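Local coordinates for glutamate racemase (Escherichia coli, PDB 2JFN), which is a two-lobed alpha/beta protein of the Asp/Glu/hydantoin racemase family, with glutamic acid and uridine-5'-diphosphate-N-acetylmuramoyl-L-alanine bound in separate pockets, at residues V112-A117 with V225-I231; A74-V79 with L281-G285. All blocks are in the same frame, centred on the assembly; numbering follows the deposited sequence.

Contact 1 (112-117 with 225-231) lies near the middle of the molecule, its centre about 8 Å from that of the chain, where the two lobes join; it lines the pocket of uridine-5'-diphosphate-N-acetylmuramoyl-L-alanine, and the side chain of V114 comes within about 6 Å of the bound glutamic acid. Contact 2 (74-79 with 281-285) is peripheral: it lays the C-terminal tail on helix 65-82, its centre about 19 Å from that of the chain, with the I75 side chain about 11 Å from glutamic acid. The centres of the two contacts are 25 Å apart and their nearest atoms about 9 Å. Both segments of contact 1 fall within the 201 residues that separate the segments of contact 2.

Contact 1: V112-A117 with V225-I231; sequences VGVVPA and VDSGAAI. With UMA (uridine-5'-diphosphate-N-acetylmuramoyl-L-alanine), chain C.
S227 and I231 face the loop 112-117 from the start of helix 228-241, and the nucleotide end of uridine-5'-diphosphate-N-acetylmuramoyl-L-alanine lies against both. From S227, CB packs on the ribose, 3.7 Å from C1B of the ligand. With chi1 at -59°, OG is swung beside the serine's own backbone N, which brings it 3.1 Å from V115 O in a weak hydrogen bond whose proton has another possible acceptor. A water between the segments accepts from A117 N and also meets S227 OG. I231 lays its CD1 methyl over the face of the uracil, 3.2 Å from ligand N3, while V114 CG1 touches the same methyl at 3.9 Å; I231 CG2 meets V112 CG1. Both segments are crossings between the lobes of the racemase fold: one leaves strand 111-112 of the mixed sheet for helix 118-124, the other leaves strand 223-225 of the four-stranded parallel sheet for helix 228-241. There A117 CB packs on V225 CG1 at 3.8 Å. The loop backbone hydrogen-bonds the base: G113 O accepts from ligand N3 at 2.9 Å and V115 N donates to ligand O2 at 2.9 Å (156° at the hydrogen). V115 O also takes the ribose hydroxyl O2' at 2.8 Å. D226, just before S227 in the chain, caps the helix start, its OD1 accepting from G228 N.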
loop_
_atom_site.group_PDB
_atom_site.type_symbol
_atom_site.label_atom_id
_atom_site.label_comp_id
_atom_site.label_asym_id
_atom_site.label_seq_id
_atom_site.Cartn_x
_atom_site.Cartn_y
_atom_site.Cartn_z
ATOM N N VAL A 112 -2.139 -9.661 6.818
ATOM C CA VAL A 112 -0.802 -9.207 6.460
ATOM C C VAL A 112 -0.745 -7.693 6.548
ATOM O O VAL A 112 -1.670 -7.000 6.115
ATOM C CB VAL A 112 -0.427 -9.656 5.028
ATOM C CG1 VAL A 112 0.933 -9.095 4.630
ATOM C CG2 VAL A 112 -0.404 -11.160 4.961
ATOM N N GLY A 113 0.334 -7.186 7.133
ATOM C CA GLY A 113 0.500 -5.754 7.264
ATOM C C GLY A 113 1.678 -5.288 6.433
ATOM O O GLY A 113 2.380 -6.101 5.826
ATOM N N VAL A 114 1.895 -3.976 6.410
ATOM C CA VAL A 114 2.998 -3.397 5.647
ATOM C C VAL A 114 3.742 -2.328 6.429
ATOM O O VAL A 114 3.136 -1.456 7.065
ATOM C CB VAL A 114 2.513 -2.735 4.354
ATOM C CG1 VAL A 114 1.780 -3.745 3.481
ATOM C CG2 VAL A 114 1.623 -1.555 4.692
ATOM N N VAL A 115 5.063 -2.410 6.393
ATOM C CA VAL A 115 5.907 -1.426 7.047
ATOM C C VAL A 115 6.968 -1.072 6.008
ATOM O O VAL A 115 7.324 -1.906 5.176
ATOM C CB VAL A 115 6.590 -1.995 8.316
ATOM C CG1 VAL A 115 5.551 -2.239 9.401
ATOM C CG2 VAL A 115 7.314 -3.285 7.987
ATOM N N PRO A 116 7.463 0.172 6.024
ATOM C CA PRO A 116 8.489 0.581 5.053
ATOM C C PRO A 116 9.649 -0.412 5.040
ATOM O O PRO A 116 10.112 -0.842 6.101
ATOM C CB PRO A 116 8.901 1.963 5.554
ATOM C CG PRO A 116 7.595 2.499 6.125
ATOM C CD PRO A 116 7.068 1.296 6.892
ATOM N N ALA A 117 10.112 -0.766 3.841
ATOM C CA ALA A 117 11.200 -1.732 3.664
ATOM C C ALA A 117 12.582 -1.207 4.050
ATOM O O ALA A 117 13.549 -1.352 3.297
ATOM C CB ALA A 117 11.218 -2.226 2.217
ATOM N N VAL A 225 13.227 0.650 -3.470
ATOM C CA VAL A 225 12.914 -0.548 -2.711
ATOM C C VAL A 225 11.517 -0.442 -2.093
ATOM O O VAL A 225 11.176 0.570 -1.488
ATOM C CB VAL A 225 13.928 -0.756 -1.559
ATOM C CG1 VAL A 225 13.569 -2.009 -0.771
ATOM C CG2 VAL A 225 15.346 -0.860 -2.112
ATOM N N ASP A 226 10.705 -1.478 -2.260
ATOM C CA ASP A 226 9.388 -1.473 -1.644
ATOM C C ASP A 226 9.092 -2.846 -1.060
ATOM O O ASP A 226 9.932 -3.750 -1.115
ATOM C CB ASP A 226 8.286 -1.016 -2.624
ATOM C CG ASP A 226 8.127 -1.926 -3.822
ATOM O OD1 ASP A 226 7.919 -3.142 -3.641
ATOM O OD2 ASP A 226 8.195 -1.415 -4.961
ATOM N N SER A 227 7.897 -2.996 -0.504
ATOM C CA SER A 227 7.488 -4.232 0.161
ATOM C C SER A 227 6.686 -5.232 -0.666
ATOM O O SER A 227 6.396 -6.336 -0.191
ATOM C CB SER A 227 6.671 -3.865 1.400
ATOM O OG SER A 227 7.435 -3.055 2.275
ATOM N N GLY A 228 6.346 -4.851 -1.891
ATOM C CA GLY A 228 5.536 -5.687 -2.769
ATOM C C GLY A 228 5.817 -7.176 -2.895
ATOM O O GLY A 228 4.968 -8.002 -2.540
ATOM N N ALA A 229 6.991 -7.520 -3.426
ATOM C CA ALA A 229 7.370 -8.916 -3.607
ATOM C C ALA A 229 7.422 -9.663 -2.277
ATOM O O ALA A 229 7.040 -10.825 -2.204
ATOM C CB ALA A 229 8.724 -9.006 -4.314
ATOM N N ALA A 230 7.886 -8.995 -1.227
ATOM C CA ALA A 230 7.968 -9.634 0.088
ATOM C C ALA A 230 6.581 -9.924 0.660
ATOM O O ALA A 230 6.392 -10.914 1.382
ATOM C CB ALA A 230 8.747 -8.759 1.051
ATOM N N ILE A 231 5.618 -9.051 0.348
ATOM C CA ILE A 231 4.245 -9.222 0.817
ATOM C C ILE A 231 3.660 -10.420 0.099
ATOM O O ILE A 231 2.941 -11.231 0.687
ATOM C CB ILE A 231 3.370 -7.994 0.479
ATOM C CG1 ILE A 231 3.929 -6.756 1.173
ATOM C CG2 ILE A 231 1.914 -8.251 0.898
ATOM C CD1 ILE A 231 3.934 -6.859 2.660
HETATM N N1 UMA C . 7.209 -6.753 4.615
HETATM C C2 UMA C . 5.966 -6.209 5.218
HETATM N N3 UMA C . 5.045 -7.159 5.635
HETATM C C4 UMA C . 5.197 -8.550 5.534
HETATM C C5 UMA C . 6.495 -9.038 4.905
HETATM C C6 UMA C . 7.407 -8.137 4.488
HETATM O O2 UMA C . 5.738 -5.016 5.348
HETATM O O4 UMA C . 4.307 -9.286 5.935
HETATM C C1B UMA C . 8.218 -5.734 4.155
HETATM C C2B UMA C . 9.085 -5.270 5.312
HETATM O "O2'" UMA C . 9.376 -3.818 5.297
HETATM C C3B UMA C . 10.341 -6.076 5.296
HETATM C C4B UMA C . 10.481 -6.242 3.795
HETATM O O4B UMA C . 9.166 -6.246 3.250
HETATM O O3B UMA C . 11.313 -5.210 5.939
HETATM C C5B UMA C . 11.126 -7.499 3.366
HETATM O O5B UMA C . 10.575 -8.572 4.042
HETATM P PA UMA C . 11.157 -10.050 3.974
HETATM O O1A UMA C . 10.043 -10.897 4.422
HETATM O O2A UMA C . 11.649 -10.300 2.658
HETATM O O3A UMA C . 12.311 -10.024 5.111
HETATM P PB UMA C . 12.721 -8.973 6.239
HETATM O O1B UMA C . 13.151 -7.708 5.681
HETATM O O2B UMA C . 13.619 -9.660 7.172
HETATM O "O1'" UMA C . 11.290 -8.846 7.034
HETATM C "C1'" UMA C . 10.972 -9.387 8.317
HETATM C "C2'" UMA C . 9.563 -9.916 8.365
HETATM N "N2'" UMA C . 9.355 -11.018 7.408
HETATM C "C7'" UMA C . 9.137 -12.281 7.810
HETATM O "O7'" UMA C . 8.930 -12.563 8.987
HETATM C "C8'" UMA C . 9.128 -13.384 6.773
HETATM C "C3'" UMA C . 8.601 -8.746 8.099
HETATM O "O3'" UMA C . 7.205 -9.185 8.227
HETATM C "C4'" UMA C . 8.853 -7.578 9.082
HETATM O "O4'" UMA C . 7.989 -6.493 8.808
HETATM C "C5'" UMA C . 10.314 -7.128 8.996
HETATM O "O5'" UMA C . 11.179 -8.297 9.254
HETATM C "C6'" UMA C . 10.691 -6.077 10.025
HETATM O "O6'" UMA C . 10.375 -6.535 11.331
HETATM C C18 UMA C . 6.582 -9.914 9.314
HETATM C C19 UMA C . 5.865 -9.042 10.291
HETATM O O18 UMA C . 5.766 -9.359 11.464
HETATM C C20 UMA C . 5.776 -11.083 8.712
HETATM N N4 UMA C . 5.351 -7.914 9.773
HETATM C C21 UMA C . 4.480 -6.965 10.481
HETATM C C22 UMA C . 3.253 -7.606 11.197
HETATM O O19 UMA C . 2.774 -8.646 10.691
HETATM O O20 UMA C . 2.809 -7.073 12.246
HETATM C C23 UMA C . 3.992 -5.895 9.497
HETATM O O HOH W 1 8.492 -0.205 1.589
#

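Contact 2: A74-V79 with L281-G285; sequences AIVTAV and LAVLG
The tail 281-285 runs largely extended alongside helix 65-82, in the opposite sense to it: CA of A78 is 5.6 Å from CA of V283, and CA of A74 is 5.0 Å from CA of G285. Such close backbones are possible because the helix turns alanines to the tail. A74 CB lies 3.5 Å from G285 CA, and A78 CB meets the carbonyl oxygen of A282 at 3.3 Å. V283 spans the two alanines, one methyl to each. Its CG1, anti to the backbone N (chi1 -179°), packs on A74 CB at 3.7 Å, while its CG2 is directed to A78 CB and to I75 CG1, the latter at 4.1 Å. One residue before A282, L281 sets its branched end over the next part of the helix: CD2 touches V79 CG2 at 3.5 Å and A78 CB at nearly the same range, and CD1 lies over the A78 carbonyl. This is the C-terminal extension beyond strand 277-280, laid on a helix that packs with I75 and V79 on strand 21-28 of the mixed sheet. One water joins the two backbones, donating to A74 O and accepting from L284 N at 2.8 Å, so that A74 O has this partner besides A78 N of its own helix. Between the two segments, then, methyl packing and one water bridge hold the tail, and outside them G285 OXT pairs with R71, about one turn before A74 on the same helix. A crystal neighbour also touches the last three residues, so the lattice may partly set their pose.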
loop_
_atom_site.group_PDB
_atom_site.type_symbol
_atom_site.label_atom_id
_atom_site.label_comp_id
_atom_site.label_asym_id
_atom_site.label_seq_id
_atom_site.Cartn_x
_atom_site.Cartn_y
_atom_site.Cartn_z
ATOM N N ALA A 74 -14.164 -2.066 10.454
ATOM C CA ALA A 74 -15.525 -2.082 9.913
ATOM C C ALA A 74 -15.531 -2.491 8.433
ATOM O O ALA A 74 -16.405 -3.239 7.991
ATOM C CB ALA A 74 -16.185 -0.711 10.079
ATOM N N ILE A 75 -14.567 -2.001 7.660
ATOM C CA ILE A 75 -14.523 -2.367 6.255
ATOM C C ILE A 75 -14.227 -3.866 6.070
ATOM O O ILE A 75 -14.865 -4.526 5.253
ATOM C CB ILE A 75 -13.485 -1.509 5.484
ATOM C CG1 ILE A 75 -13.976 -0.056 5.414
ATOM C CG2 ILE A 75 -13.277 -2.075 4.076
ATOM C CD1 ILE A 75 -12.966 0.935 4.838
ATOM N N VAL A 76 -13.278 -4.414 6.825
ATOM C CA VAL A 76 -12.965 -5.840 6.684
ATOM C C VAL A 76 -14.164 -6.672 7.145
ATOM O O VAL A 76 -14.434 -7.751 6.624
ATOM C CB VAL A 76 -11.721 -6.245 7.511
ATOM C CG1 VAL A 76 -11.495 -7.762 7.398
ATOM C CG2 VAL A 76 -10.485 -5.487 7.004
ATOM N N THR A 77 -14.890 -6.162 8.128
ATOM C CA THR A 77 -16.069 -6.856 8.623
ATOM C C THR A 77 -17.114 -6.944 7.510
ATOM O O THR A 77 -17.729 -7.996 7.301
ATOM C CB THR A 77 -16.657 -6.114 9.830
ATOM O OG1 THR A 77 -15.688 -6.121 10.886
ATOM C CG2 THR A 77 -17.941 -6.788 10.318
ATOM N N ALA A 78 -17.300 -5.840 6.791
ATOM C CA ALA A 78 -18.270 -5.786 5.702
ATOM C C ALA A 78 -17.850 -6.705 4.563
ATOM O O ALA A 78 -18.682 -7.395 3.976
ATOM C CB ALA A 78 -18.420 -4.352 5.192
ATOM N N VAL A 79 -16.560 -6.719 4.243
ATOM C CA VAL A 79 -16.099 -7.588 3.174
ATOM C C VAL A 79 -16.359 -9.046 3.552
ATOM O O VAL A 79 -16.859 -9.822 2.734
ATOM C CB VAL A 79 -14.588 -7.413 2.892
ATOM C CG1 VAL A 79 -14.149 -8.414 1.835
ATOM C CG2 VAL A 79 -14.304 -5.989 2.414
ATOM N N LEU A 281 -19.691 -1.198 -1.291
ATOM C CA LEU A 281 -19.764 -2.069 -0.131
ATOM C C LEU A 281 -20.432 -1.309 1.012
ATOM O O LEU A 281 -20.049 -0.180 1.315
ATOM C CB LEU A 281 -18.363 -2.502 0.299
ATOM C CG LEU A 281 -18.298 -3.422 1.519
ATOM C CD1 LEU A 281 -18.884 -4.781 1.172
ATOM C CD2 LEU A 281 -16.849 -3.561 1.970
ATOM N N ALA A 282 -21.431 -1.924 1.635
ATOM C CA ALA A 282 -22.133 -1.295 2.752
ATOM C C ALA A 282 -21.323 -1.512 4.026
ATOM O O ALA A 282 -21.125 -2.648 4.451
ATOM C CB ALA A 282 -23.527 -1.904 2.907
ATOM N N VAL A 283 -20.868 -0.420 4.635
ATOM C CA VAL A 283 -20.064 -0.494 5.852
ATOM C C VAL A 283 -20.786 0.060 7.084
ATOM O O VAL A 283 -21.546 1.026 6.986
ATOM C CB VAL A 283 -18.749 0.288 5.675
ATOM C CG1 VAL A 283 -17.912 0.191 6.937
ATOM C CG2 VAL A 283 -17.984 -0.251 4.479
ATOM N N LEU A 284 -20.536 -0.552 8.242
ATOM C CA LEU A 284 -21.146 -0.119 9.503
ATOM C C LEU A 284 -20.087 0.478 10.428
ATOM O O LEU A 284 -19.975 0.077 11.592
ATOM C CB LEU A 284 -21.806 -1.302 10.221
ATOM C CG LEU A 284 -22.771 -2.213 9.465
ATOM C CD1 LEU A 284 -23.408 -3.183 10.453
ATOM C CD2 LEU A 284 -23.839 -1.388 8.766
ATOM N N GLY A 285 -19.310 1.428 9.919
ATOM C CA GLY A 285 -18.273 2.037 10.732
ATOM C C GLY A 285 -17.321 2.937 9.963
ATOM O O GLY A 285 -16.915 3.985 10.506
ATOM O OXT GLY A 285 -16.959 2.587 8.825
HETATM O O HOH W 2 -19.091 -2.924 8.853
#